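Local atomic coordinates of tRNA dimethylallyltransferase (Bacillus halodurans, PDB entry 3EXA), a protein that probably transfers a dimethylallyl group from dimethylallyl diphosphate to the adenine at position 37 of tRNAs that read codons beginning with uridine. Residues Arg41-Gly46 with Ile241-Met246; Lys226-Gly231 with Asp248-Asn253; Asp64-Asp67 with Ser71-Val74; Tyr104-Ile109 with Arg279-Val284. All blocks are in the same frame, centred on the assembly; numbering follows the deposited sequence.

Contact 1: Arg41-Gly46 with Ile241-Met246; sequences RGMDIG and IGYKEM
Y243 meets M43 over one face of its ring and G46 beside its hydroxyl. The main interaction is apolar. M43 is modelled as selenomethionine. Its CE lies 3.4 Å from the centroid of the Y243 ring, only 11° off the ring normal. This is a CH-pi contact, with the methyl close to the ring centre. M43 SE sits higher above the same ring, 4.9 Å from the Y243 centroid. The M43 chain bends at its last torsion (chi3 88°), which turns the methyl toward the ring.

A second group of contacts surrounds the phenol oxygen. M43 CB is 3.2 Å from Y243 OH, and G46 CA is 3.1 Å from the same Y243 OH. Both are tight. A CB on G46 would run into Y243 CZ, so the glycine lets the backbone come this close.

The polar anchor is E223. Y243 OH is hydrogen-bonded to E223 OE1, and the same carboxylate takes bonds from the backbone N of G46 and I45. E223 thus ties the tyrosine to the 41-46 loop. An alanine in place of Y243 would probably open a gap beneath M43 CE and leave E223 without its hydroxyl partner.

Y243 is also the N-cap residue of helix 244-251. By similarity, residues 239-244 interact with substrate tRNA. The arrangement is a Met-aromatic contact at a helix start, joining that region to the loop after strand 29-33.

Contact 2: Lys226-Gly231 with Asp248-Asn253; sequences KLYDRG and DYLDGN
Y228 reaches from helix 220-229 to the end of helix 244-251, where it meets L250 and D251. The apolar part is with L250. L250 CB lies 3.8 Å from the centroid of the Y228 ring and 15° off the ring normal. This is a CH-pi contact over one face, offset toward the rim. L250 CD2 covers the root of the ring, 3.7 Å from Y228 CG. The two side chains run past each other in opposite directions, so L250 CD2 lies by the root of the tyrosine ring and L250 CB by CE1 and CZ.

The polar part is at the far end of the ring. Y228 OH donates to D251 OD2, which lies at the ring edge, in plane. The modelled distance of 2.4 Å from Y228 OH to D251 OD2 is very short, and its exact value is doubtful. The carboxylate plane is turned 57° from the ring. Y228 CG is anti to the backbone N (chi1 -166°), which sends the ring across to the other helix.

D251 has a second mate: its OD1 forms a salt bridge with R233. Y247 meets the Y228 ring edge-to-face.

Both helices finish in the same way. G231 and G252 each take a positive phi and close the last turn in a Schellman motif. The contact is a surface packing of two helix C-terminal ends, away from the annotated sites.

Contact 3: Asp64-Asp67 with Ser71-Val74; sequences DIKD and SFSV
S71 meets K66 through its backbone oxygen. K66 CE lies 4.1 Å from S71 O, and the ammonium stays too far from that oxygen for a bond. K66 NZ has a long, weak ion pair with E70 instead.

F72 carries most of the contact. Its CG is anti to the backbone N (chi1 -164°), which brings the ring up against the 64-67 segment. K66 CG is 3.9 Å from F72 CD1, and I65 CD1 is 4.0 Å from F72 CE1. Both side chains cross F72 at about a right angle. K66 bends at chi2 (-83°), so its CE also returns to the ring, 4.0 Å from F72 CD1. An alanine at K66 would probably leave this side of the F72 ring less covered and E70 without its weak ionic partner.

The two segments belong to one loop, which leads from edge strand 60-61 of the parallel sheet into helix 74-90. F77 and L80 of that helix also pack on F72.

S73 is the N-cap of helix 74-90. Its side chain caps a backbone N of the first turn, while D76 OD2 accepts a bond from S73 N. V74 begins the helix and packs against E128 of the second subunit.

Contact 4: Tyr104-Ile109 with Arg279-Val284; sequences YVNAVI and RNKANV
K281 extends its ammonium to the side-chain amide of N106. K281 NZ donates to N106 OD1 at 3.0 Å, a weak hydrogen bond. The aliphatic chain comes close as well, with K281 CD 3.2 Å from N106 OD1. The amide nitrogen N106 ND2 is 3.5 Å from K281 NZ. Both are donors, so of the two amide atoms the oxygen is the one that bonds the lysine. I109 meets the lysine tip to tip, with its CD1 4.0 Å from K281 NZ.

The K281 chain is bent twice, at chi2 (-121°) and chi3 (61°). These bends carry NZ from the 279-284 loop to helix 102-110. On that helix, N106 and I109 lie three residues apart, so both can face the lysine.

The contact joins a helix at the core sheet to the loop between helix 256-279 and strand 284-288, the strand at one edge of the parallel sheet. The enzyme belongs to the P-loop NTPase clan, and the K281 side chain is about 10 Å from G10, in the predicted ATP-binding loop.

Further out, W277 and F112 pack against N106, and so does Y159 of the second subunit. L192 of strand 191-198 backs I109. By similarity, residues 272-279 interact with substrate tRNA, as does T101, whose side chain is about 8 Å from that of N106.

Overall arrangement
Contacts 1 and 2 share helix 244-251, and their centres are 11 Å apart. L227 joins them: its CD1 lies 3.6 Å from M43 CG. Contact 3 touches contact 1 through R41, whose N is 3.3 Å from K66 O, a probable hydrogen bond. It touches contact 4 through F72 O and Y104 OH, 2.6 Å apart and probably hydrogen-bonded. Contact 2 also reaches contact 3 through a long, weak ion pair, R230 NH1 to D67 OD2 at 3.6 Å; its centre is 35 Å from that of contact 4. G46 is about 10 Å from the side chain of T12, a substrate-binding residue by similarity. The F72 side chain is also about 10 Å from that of T101, a tRNA site by similarity. Contacts 3 and 4 also touch the second subunit.

Contact 1: Arg41-Gly46 with Ile241-Met246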
loop_
_atom_site.group_PDB
_atom_site.type_symbol
_atom_site.label_atom_id
_atom_site.label_comp_id
_atom_site.label_asym_id
_atom_site.label_seq_id
_atom_site.Cartn_x
_atom_site.Cartn_y
_atom_site.Cartn_z
ATOM N N ARG A 41 -25.544 13.172 -13.691
ATOM C CA ARG A 41 -26.848 13.737 -13.983
ATOM C C ARG A 41 -26.845 15.256 -13.976
ATOM O O ARG A 41 -26.115 15.886 -13.209
ATOM C CB ARG A 41 -27.894 13.204 -13.003
ATOM C CG ARG A 41 -27.333 12.789 -11.684
ATOM C CD ARG A 41 -28.330 11.925 -10.975
ATOM N NE ARG A 41 -27.679 11.170 -9.916
ATOM C CZ ARG A 41 -28.292 10.278 -9.150
ATOM N NH1 ARG A 41 -29.583 10.023 -9.322
ATOM N NH2 ARG A 41 -27.609 9.637 -8.212
ATOM N N GLY A 42 -27.671 15.830 -14.849
ATOM C CA GLY A 42 -27.770 17.273 -14.972
ATOM C C GLY A 42 -26.855 17.767 -16.075
ATOM O O GLY A 42 -26.872 18.947 -16.426
HETATM N N MSE A 43 -26.051 16.847 -16.603
HETATM C CA MSE A 43 -25.106 17.119 -17.679
HETATM C C MSE A 43 -25.558 16.280 -18.865
HETATM O O MSE A 43 -25.004 15.216 -19.136
HETATM C CB MSE A 43 -23.692 16.717 -17.239
HETATM C CG MSE A 43 -23.106 17.648 -16.173
HETATM SE SE MSE A 43 -21.531 17.008 -15.243
HETATM C CE MSE A 43 -20.121 17.626 -16.406
ATOM N N ASP A 44 -26.579 16.754 -19.565
ATOM C CA ASP A 44 -27.118 16.013 -20.693
ATOM C C ASP A 44 -26.593 16.503 -22.035
ATOM O O ASP A 44 -26.230 15.707 -22.902
ATOM C CB ASP A 44 -28.647 16.096 -20.675
ATOM C CG ASP A 44 -29.237 15.728 -19.322
ATOM O OD1 ASP A 44 -28.822 14.693 -18.754
ATOM O OD2 ASP A 44 -30.122 16.466 -18.833
ATOM N N ILE A 45 -26.543 17.818 -22.203
ATOM C CA ILE A 45 -26.079 18.399 -23.454
ATOM C C ILE A 45 -24.598 18.195 -23.701
ATOM O O ILE A 45 -24.208 17.594 -24.699
ATOM C CB ILE A 45 -26.381 19.888 -23.497
ATOM C CG1 ILE A 45 -27.890 20.095 -23.372
ATOM C CG2 ILE A 45 -25.846 20.482 -24.778
ATOM C CD1 ILE A 45 -28.295 21.507 -23.076
ATOM N N GLY A 46 -23.768 18.688 -22.792
ATOM C CA GLY A 46 -22.330 18.548 -22.964
ATOM C C GLY A 46 -21.845 17.117 -23.110
ATOM O O GLY A 46 -20.765 16.879 -23.638
ATOM N N ILE A 241 -13.582 17.095 -21.478
ATOM C CA ILE A 241 -13.293 17.735 -22.750
ATOM C C ILE A 241 -14.543 18.230 -23.491
ATOM O O ILE A 241 -14.735 17.948 -24.677
ATOM C CB ILE A 241 -12.496 16.757 -23.645
ATOM C CG1 ILE A 241 -12.040 17.453 -24.919
ATOM C CG2 ILE A 241 -13.342 15.534 -23.960
ATOM C CD1 ILE A 241 -11.120 16.601 -25.758
ATOM N N GLY A 242 -15.368 18.981 -22.763
ATOM C CA GLY A 242 -16.605 19.552 -23.271
ATOM C C GLY A 242 -17.234 20.521 -22.271
ATOM O O GLY A 242 -18.250 21.146 -22.568
ATOM N N TYR A 243 -16.654 20.635 -21.074
ATOM C CA TYR A 243 -17.135 21.574 -20.049
ATOM C C TYR A 243 -15.972 22.483 -19.640
ATOM O O TYR A 243 -16.179 23.605 -19.185
ATOM C CB TYR A 243 -17.666 20.852 -18.786
ATOM C CG TYR A 243 -18.989 20.133 -18.970
ATOM C CD1 TYR A 243 -19.028 18.853 -19.506
ATOM C CD2 TYR A 243 -20.202 20.769 -18.697
ATOM C CE1 TYR A 243 -20.232 18.215 -19.785
ATOM C CE2 TYR A 243 -21.425 20.148 -18.970
ATOM C CZ TYR A 243 -21.427 18.867 -19.523
ATOM O OH TYR A 243 -22.608 18.250 -19.867
ATOM N N LYS A 244 -14.746 21.992 -19.803
ATOM C CA LYS A 244 -13.581 22.782 -19.436
ATOM C C LYS A 244 -13.427 24.002 -20.347
ATOM O O LYS A 244 -13.076 25.075 -19.881
ATOM C CB LYS A 244 -12.305 21.921 -19.449
ATOM C CG LYS A 244 -11.782 21.542 -20.812
ATOM C CD LYS A 244 -10.487 20.725 -20.730
ATOM C CE LYS A 244 -10.163 20.161 -22.123
ATOM N NZ LYS A 244 -8.903 19.366 -22.208
ATOM N N GLU A 245 -13.720 23.859 -21.633
ATOM C CA GLU A 245 -13.596 24.993 -22.534
ATOM C C GLU A 245 -14.526 26.121 -22.107
ATOM O O GLU A 245 -14.142 27.296 -22.102
ATOM C CB GLU A 245 -13.913 24.586 -23.962
ATOM C CG GLU A 245 -12.964 23.544 -24.530
ATOM C CD GLU A 245 -13.310 22.123 -24.135
ATOM O OE1 GLU A 245 -14.453 21.869 -23.677
ATOM O OE2 GLU A 245 -12.435 21.244 -24.310
HETATM N N MSE A 246 -15.752 25.774 -21.743
HETATM C CA MSE A 246 -16.692 26.790 -21.302
HETATM C C MSE A 246 -16.192 27.424 -19.998
HETATM O O MSE A 246 -16.335 28.629 -19.791
HETATM C CB MSE A 246 -18.086 26.184 -21.115
HETATM C CG MSE A 246 -18.731 25.725 -22.416
HETATM SE SE MSE A 246 -18.841 27.134 -23.783
HETATM C CE MSE A 246 -17.505 26.443 -25.026
#

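Contact 2: Lys226-Gly231 with Asp248-Asn253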
loop_
_atom_site.group_PDB
_atom_site.type_symbol
_atom_site.label_atom_id
_atom_site.label_comp_id
_atom_site.label_asym_id
_atom_site.label_seq_id
_atom_site.Cartn_x
_atom_site.Cartn_y
_atom_site.Cartn_z
ATOM N N LYS A 226 -24.722 26.670 -15.030
ATOM C CA LYS A 226 -25.409 26.139 -13.858
ATOM C C LYS A 226 -24.423 25.383 -12.958
ATOM O O LYS A 226 -24.438 25.558 -11.744
ATOM C CB LYS A 226 -26.564 25.229 -14.283
ATOM C CG LYS A 226 -27.675 25.950 -15.044
ATOM C CD LYS A 226 -28.798 24.989 -15.425
ATOM C CE LYS A 226 -29.931 25.703 -16.152
ATOM N NZ LYS A 226 -31.006 24.764 -16.589
ATOM N N LEU A 227 -23.563 24.556 -13.547
ATOM C CA LEU A 227 -22.579 23.819 -12.763
ATOM C C LEU A 227 -21.570 24.783 -12.154
ATOM O O LEU A 227 -21.086 24.584 -11.040
ATOM C CB LEU A 227 -21.838 22.822 -13.642
ATOM C CG LEU A 227 -22.705 21.691 -14.203
ATOM C CD1 LEU A 227 -21.880 20.884 -15.182
ATOM C CD2 LEU A 227 -23.214 20.805 -13.068
ATOM N N TYR A 228 -21.257 25.828 -12.907
ATOM C CA TYR A 228 -20.303 26.845 -12.493
ATOM C C TYR A 228 -20.884 27.639 -11.331
ATOM O O TYR A 228 -20.228 27.865 -10.312
ATOM C CB TYR A 228 -20.050 27.785 -13.673
ATOM C CG TYR A 228 -18.847 28.679 -13.531
ATOM C CD1 TYR A 228 -17.572 28.223 -13.881
ATOM C CD2 TYR A 228 -18.986 29.998 -13.103
ATOM C CE1 TYR A 228 -16.462 29.066 -13.819
ATOM C CE2 TYR A 228 -17.891 30.852 -13.032
ATOM C CZ TYR A 228 -16.630 30.384 -13.393
ATOM O OH TYR A 228 -15.550 31.229 -13.336
ATOM N N ASP A 229 -22.132 28.053 -11.502
ATOM C CA ASP A 229 -22.823 28.830 -10.488
ATOM C C ASP A 229 -23.027 28.068 -9.189
ATOM O O ASP A 229 -23.047 28.670 -8.121
ATOM C CB ASP A 229 -24.176 29.294 -11.018
ATOM C CG ASP A 229 -24.439 30.755 -10.737
ATOM O OD1 ASP A 229 -25.566 31.215 -11.023
ATOM O OD2 ASP A 229 -23.522 31.446 -10.239
ATOM N N ARG A 230 -23.194 26.752 -9.259
ATOM C CA ARG A 230 -23.391 26.019 -8.021
ATOM C C ARG A 230 -22.066 25.794 -7.322
ATOM O O ARG A 230 -22.019 25.226 -6.233
ATOM C CB ARG A 230 -24.113 24.687 -8.261
ATOM C CG ARG A 230 -23.432 23.747 -9.222
ATOM C CD ARG A 230 -24.091 22.369 -9.207
ATOM N NE ARG A 230 -23.877 21.656 -7.945
ATOM C CZ ARG A 230 -24.206 20.381 -7.748
ATOM N NH1 ARG A 230 -24.761 19.687 -8.731
ATOM N NH2 ARG A 230 -23.974 19.800 -6.579
ATOM N N GLY A 231 -20.983 26.249 -7.948
ATOM C CA GLY A 231 -19.671 26.105 -7.341
ATOM C C GLY A 231 -18.861 24.862 -7.666
ATOM O O GLY A 231 -17.908 24.562 -6.955
ATOM N N ASP A 248 -13.132 28.051 -19.091
ATOM C CA ASP A 248 -12.133 29.082 -19.375
ATOM C C ASP A 248 -12.865 30.349 -19.810
ATOM O O ASP A 248 -12.484 31.455 -19.432
ATOM C CB ASP A 248 -11.175 28.643 -20.484
ATOM C CG ASP A 248 -10.137 27.664 -19.993
ATOM O OD1 ASP A 248 -9.367 28.004 -19.066
ATOM O OD2 ASP A 248 -10.084 26.544 -20.532
ATOM N N TYR A 249 -13.909 30.186 -20.619
ATOM C CA TYR A 249 -14.695 31.331 -21.073
ATOM C C TYR A 249 -15.328 32.037 -19.871
ATOM O O TYR A 249 -15.219 33.255 -19.723
ATOM C CB TYR A 249 -15.807 30.891 -22.038
ATOM C CG TYR A 249 -16.914 31.919 -22.175
ATOM C CD1 TYR A 249 -16.671 33.158 -22.775
ATOM C CD2 TYR A 249 -18.196 31.674 -21.662
ATOM C CE1 TYR A 249 -17.667 34.129 -22.859
ATOM C CE2 TYR A 249 -19.202 32.641 -21.741
ATOM C CZ TYR A 249 -18.925 33.867 -22.341
ATOM O OH TYR A 249 -19.887 34.842 -22.426
ATOM N N LEU A 250 -15.991 31.259 -19.019
ATOM C CA LEU A 250 -16.649 31.792 -17.828
ATOM C C LEU A 250 -15.654 32.486 -16.892
ATOM O O LEU A 250 -16.011 33.433 -16.199
ATOM C CB LEU A 250 -17.375 30.656 -17.094
ATOM C CG LEU A 250 -18.886 30.459 -17.253
ATOM C CD1 LEU A 250 -19.412 31.080 -18.527
ATOM C CD2 LEU A 250 -19.179 28.965 -17.196
ATOM N N ASP A 251 -14.415 31.997 -16.876
ATOM C CA ASP A 251 -13.349 32.571 -16.060
ATOM C C ASP A 251 -12.866 33.845 -16.734
ATOM O O ASP A 251 -12.166 34.649 -16.121
ATOM C CB ASP A 251 -12.158 31.613 -15.951
ATOM C CG ASP A 251 -12.351 30.538 -14.901
ATOM O OD1 ASP A 251 -11.503 29.616 -14.849
ATOM O OD2 ASP A 251 -13.333 30.614 -14.124
ATOM N N GLY A 252 -13.214 34.008 -18.006
ATOM C CA GLY A 252 -12.810 35.190 -18.743
ATOM C C GLY A 252 -11.399 35.116 -19.285
ATOM O O GLY A 252 -10.777 36.145 -19.547
ATOM N N ASN A 253 -10.897 33.901 -19.467
ATOM C CA ASN A 253 -9.545 33.678 -19.977
ATOM C C ASN A 253 -9.511 33.577 -21.495
ATOM O O ASN A 253 -8.459 33.730 -22.110
ATOM C CB ASN A 253 -8.967 32.387 -19.389
ATOM C CG ASN A 253 -8.625 32.506 -17.911
ATOM O OD1 ASN A 253 -8.520 31.497 -17.214
ATOM N ND2 ASN A 253 -8.438 33.728 -17.434
#

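Contact 3: Asp64-Asp67 with Ser71-Val74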
loop_
_atom_site.group_PDB
_atom_site.type_symbol
_atom_site.label_atom_id
_atom_site.label_comp_id
_atom_site.label_asym_id
_atom_site.label_seq_id
_atom_site.Cartn_x
_atom_site.Cartn_y
_atom_site.Cartn_z
ATOM N N ASP A 64 -26.882 8.538 -15.418
ATOM C CA ASP A 64 -27.438 9.364 -14.367
ATOM C C ASP A 64 -27.405 8.681 -13.006
ATOM O O ASP A 64 -28.426 8.585 -12.335
ATOM C CB ASP A 64 -28.875 9.738 -14.749
ATOM C CG ASP A 64 -28.918 10.703 -15.908
ATOM O OD1 ASP A 64 -29.956 10.815 -16.586
ATOM O OD2 ASP A 64 -27.897 11.375 -16.143
ATOM N N ILE A 65 -26.227 8.227 -12.591
ATOM C CA ILE A 65 -26.079 7.545 -11.305
ATOM C C ILE A 65 -25.131 8.253 -10.326
ATOM O O ILE A 65 -24.975 7.819 -9.182
ATOM C CB ILE A 65 -25.534 6.127 -11.505
ATOM C CG1 ILE A 65 -24.215 6.209 -12.276
ATOM C CG2 ILE A 65 -26.549 5.272 -12.247
ATOM C CD1 ILE A 65 -23.435 4.922 -12.292
ATOM N N LYS A 66 -24.491 9.328 -10.773
ATOM C CA LYS A 66 -23.550 10.069 -9.933
ATOM C C LYS A 66 -23.696 11.583 -10.058
ATOM O O LYS A 66 -23.782 12.115 -11.163
ATOM C CB LYS A 66 -22.115 9.679 -10.294
ATOM C CG LYS A 66 -21.664 8.337 -9.758
ATOM C CD LYS A 66 -21.201 8.469 -8.328
ATOM C CE LYS A 66 -20.664 7.161 -7.808
ATOM N NZ LYS A 66 -20.136 7.353 -6.436
ATOM N N ASP A 67 -23.722 12.271 -8.923
ATOM C CA ASP A 67 -23.833 13.729 -8.902
ATOM C C ASP A 67 -22.533 14.318 -9.454
ATOM O O ASP A 67 -21.456 13.835 -9.135
ATOM C CB ASP A 67 -24.060 14.210 -7.468
ATOM C CG ASP A 67 -23.983 15.718 -7.339
ATOM O OD1 ASP A 67 -22.867 16.249 -7.181
ATOM O OD2 ASP A 67 -25.042 16.372 -7.410
ATOM N N SER A 71 -16.822 11.550 -7.865
ATOM C CA SER A 71 -15.852 10.991 -8.798
ATOM C C SER A 71 -16.322 9.600 -9.207
ATOM O O SER A 71 -17.045 8.939 -8.462
ATOM C CB SER A 71 -14.484 10.878 -8.141
ATOM O OG SER A 71 -14.508 9.868 -7.157
ATOM N N PHE A 72 -15.896 9.159 -10.386
ATOM C CA PHE A 72 -16.273 7.852 -10.913
ATOM C C PHE A 72 -15.084 7.220 -11.632
ATOM O O PHE A 72 -14.923 7.369 -12.846
ATOM C CB PHE A 72 -17.449 7.999 -11.890
ATOM C CG PHE A 72 -18.144 6.703 -12.195
ATOM C CD1 PHE A 72 -18.890 6.057 -11.215
ATOM C CD2 PHE A 72 -18.019 6.105 -13.445
ATOM C CE1 PHE A 72 -19.495 4.835 -11.474
ATOM C CE2 PHE A 72 -18.621 4.885 -13.708
ATOM C CZ PHE A 72 -19.360 4.247 -12.720
ATOM N N SER A 73 -14.259 6.504 -10.875
ATOM C CA SER A 73 -13.075 5.865 -11.429
ATOM C C SER A 73 -13.387 4.607 -12.226
ATOM O O SER A 73 -14.508 4.090 -12.210
ATOM C CB SER A 73 -12.096 5.493 -10.310
ATOM O OG SER A 73 -12.584 4.392 -9.557
ATOM N N VAL A 74 -12.371 4.109 -12.917
ATOM C CA VAL A 74 -12.515 2.903 -13.703
ATOM C C VAL A 74 -12.961 1.773 -12.778
ATOM O O VAL A 74 -13.832 0.979 -13.125
ATOM C CB VAL A 74 -11.186 2.530 -14.363
ATOM C CG1 VAL A 74 -10.183 2.144 -13.305
ATOM C CG2 VAL A 74 -11.398 1.405 -15.336
#

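Contact 4: Tyr104-Ile109 with Arg279-Val284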
loop_
_atom_site.group_PDB
_atom_site.type_symbol
_atom_site.label_atom_id
_atom_site.label_comp_id
_atom_site.label_asym_id
_atom_site.label_seq_id
_atom_site.Cartn_x
_atom_site.Cartn_y
_atom_site.Cartn_z
ATOM N N TYR A 104 -12.190 2.148 -19.542
ATOM C CA TYR A 104 -13.349 1.528 -18.909
ATOM C C TYR A 104 -13.759 0.214 -19.566
ATOM O O TYR A 104 -14.176 -0.724 -18.880
ATOM C CB TYR A 104 -14.534 2.509 -18.898
ATOM C CG TYR A 104 -14.380 3.670 -17.926
ATOM C CD1 TYR A 104 -13.245 4.490 -17.952
ATOM C CD2 TYR A 104 -15.370 3.950 -16.981
ATOM C CE1 TYR A 104 -13.096 5.564 -17.057
ATOM C CE2 TYR A 104 -15.235 5.021 -16.080
ATOM C CZ TYR A 104 -14.095 5.821 -16.126
ATOM O OH TYR A 104 -13.935 6.868 -15.234
ATOM N N VAL A 105 -13.633 0.140 -20.889
ATOM C CA VAL A 105 -13.991 -1.075 -21.607
ATOM C C VAL A 105 -12.972 -2.181 -21.367
ATOM O O VAL A 105 -13.353 -3.323 -21.117
ATOM C CB VAL A 105 -14.132 -0.833 -23.143
ATOM C CG1 VAL A 105 -15.184 0.226 -23.410
ATOM C CG2 VAL A 105 -12.800 -0.420 -23.739
ATOM N N ASN A 106 -11.680 -1.860 -21.426
ATOM C CA ASN A 106 -10.659 -2.885 -21.199
ATOM C C ASN A 106 -10.693 -3.435 -19.793
ATOM O O ASN A 106 -10.420 -4.610 -19.584
ATOM C CB ASN A 106 -9.263 -2.350 -21.474
ATOM C CG ASN A 106 -9.001 -2.180 -22.938
ATOM O OD1 ASN A 106 -9.815 -2.574 -23.772
ATOM N ND2 ASN A 106 -7.859 -1.602 -23.269
ATOM N N ALA A 107 -11.030 -2.589 -18.830
ATOM C CA ALA A 107 -11.080 -3.035 -17.453
ATOM C C ALA A 107 -12.192 -4.056 -17.240
ATOM O O ALA A 107 -12.068 -4.944 -16.403
ATOM C CB ALA A 107 -11.271 -1.845 -16.533
ATOM N N VAL A 108 -13.273 -3.928 -18.003
ATOM C CA VAL A 108 -14.414 -4.836 -17.895
ATOM C C VAL A 108 -14.207 -6.129 -18.671
ATOM O O VAL A 108 -14.488 -7.212 -18.172
ATOM C CB VAL A 108 -15.699 -4.178 -18.428
ATOM C CG1 VAL A 108 -16.782 -5.226 -18.623
ATOM C CG2 VAL A 108 -16.156 -3.097 -17.469
ATOM N N ILE A 109 -13.711 -6.010 -19.896
ATOM C CA ILE A 109 -13.527 -7.187 -20.713
ATOM C C ILE A 109 -12.345 -8.035 -20.290
ATOM O O ILE A 109 -12.188 -9.155 -20.770
ATOM C CB ILE A 109 -13.358 -6.832 -22.197
ATOM C CG1 ILE A 109 -12.050 -6.074 -22.414
ATOM C CG2 ILE A 109 -14.526 -6.006 -22.665
ATOM C CD1 ILE A 109 -11.740 -5.863 -23.888
ATOM N N ARG A 279 -8.071 0.798 -32.489
ATOM C CA ARG A 279 -7.418 0.226 -33.660
ATOM C C ARG A 279 -6.255 -0.627 -33.184
ATOM O O ARG A 279 -5.830 -1.567 -33.862
ATOM C CB ARG A 279 -6.883 1.327 -34.583
ATOM C CG ARG A 279 -7.889 1.869 -35.576
ATOM C CD ARG A 279 -8.294 0.779 -36.556
ATOM N NE ARG A 279 -9.186 1.257 -37.612
ATOM C CZ ARG A 279 -9.562 0.520 -38.653
ATOM N NH1 ARG A 279 -9.122 -0.728 -38.779
ATOM N NH2 ARG A 279 -10.375 1.024 -39.569
ATOM N N ASN A 280 -5.746 -0.294 -32.005
ATOM C CA ASN A 280 -4.620 -1.013 -31.423
ATOM C C ASN A 280 -5.082 -2.239 -30.647
ATOM O O ASN A 280 -4.258 -2.990 -30.127
ATOM C CB ASN A 280 -3.837 -0.085 -30.493
ATOM C CG ASN A 280 -2.349 -0.345 -30.535
ATOM O OD1 ASN A 280 -1.599 0.130 -29.686
ATOM N ND2 ASN A 280 -1.910 -1.095 -31.539
ATOM N N LYS A 281 -6.393 -2.443 -30.556
ATOM C CA LYS A 281 -6.913 -3.610 -29.839
ATOM C C LYS A 281 -7.210 -4.757 -30.809
ATOM O O LYS A 281 -8.006 -4.607 -31.726
ATOM C CB LYS A 281 -8.187 -3.243 -29.067
ATOM C CG LYS A 281 -7.973 -2.227 -27.956
ATOM C CD LYS A 281 -8.396 -2.786 -26.614
ATOM C CE LYS A 281 -7.574 -4.012 -26.240
ATOM N NZ LYS A 281 -8.037 -4.622 -24.957
ATOM N N ALA A 282 -6.560 -5.898 -30.609
ATOM C CA ALA A 282 -6.783 -7.051 -31.474
ATOM C C ALA A 282 -8.144 -7.676 -31.157
ATOM O O ALA A 282 -8.626 -7.582 -30.024
ATOM C CB ALA A 282 -5.664 -8.085 -31.281
ATOM N N ASN A 283 -8.753 -8.309 -32.158
ATOM C CA ASN A 283 -10.063 -8.939 -32.002
ATOM C C ASN A 283 -11.213 -7.931 -32.154
ATOM O O ASN A 283 -12.336 -8.180 -31.710
ATOM C CB ASN A 283 -10.149 -9.648 -30.649
ATOM C CG ASN A 283 -9.124 -10.753 -30.512
ATOM O OD1 ASN A 283 -8.839 -11.225 -29.410
ATOM N ND2 ASN A 283 -8.566 -11.182 -31.639
ATOM N N VAL A 284 -10.923 -6.791 -32.781
ATOM C CA VAL A 284 -11.928 -5.760 -33.021
ATOM C C VAL A 284 -12.246 -5.706 -34.512
ATOM O O VAL A 284 -11.436 -5.249 -35.324
ATOM C CB VAL A 284 -11.445 -4.362 -32.562
ATOM C CG1 VAL A 284 -12.523 -3.318 -32.863
ATOM C CG2 VAL A 284 -11.138 -4.376 -31.068
#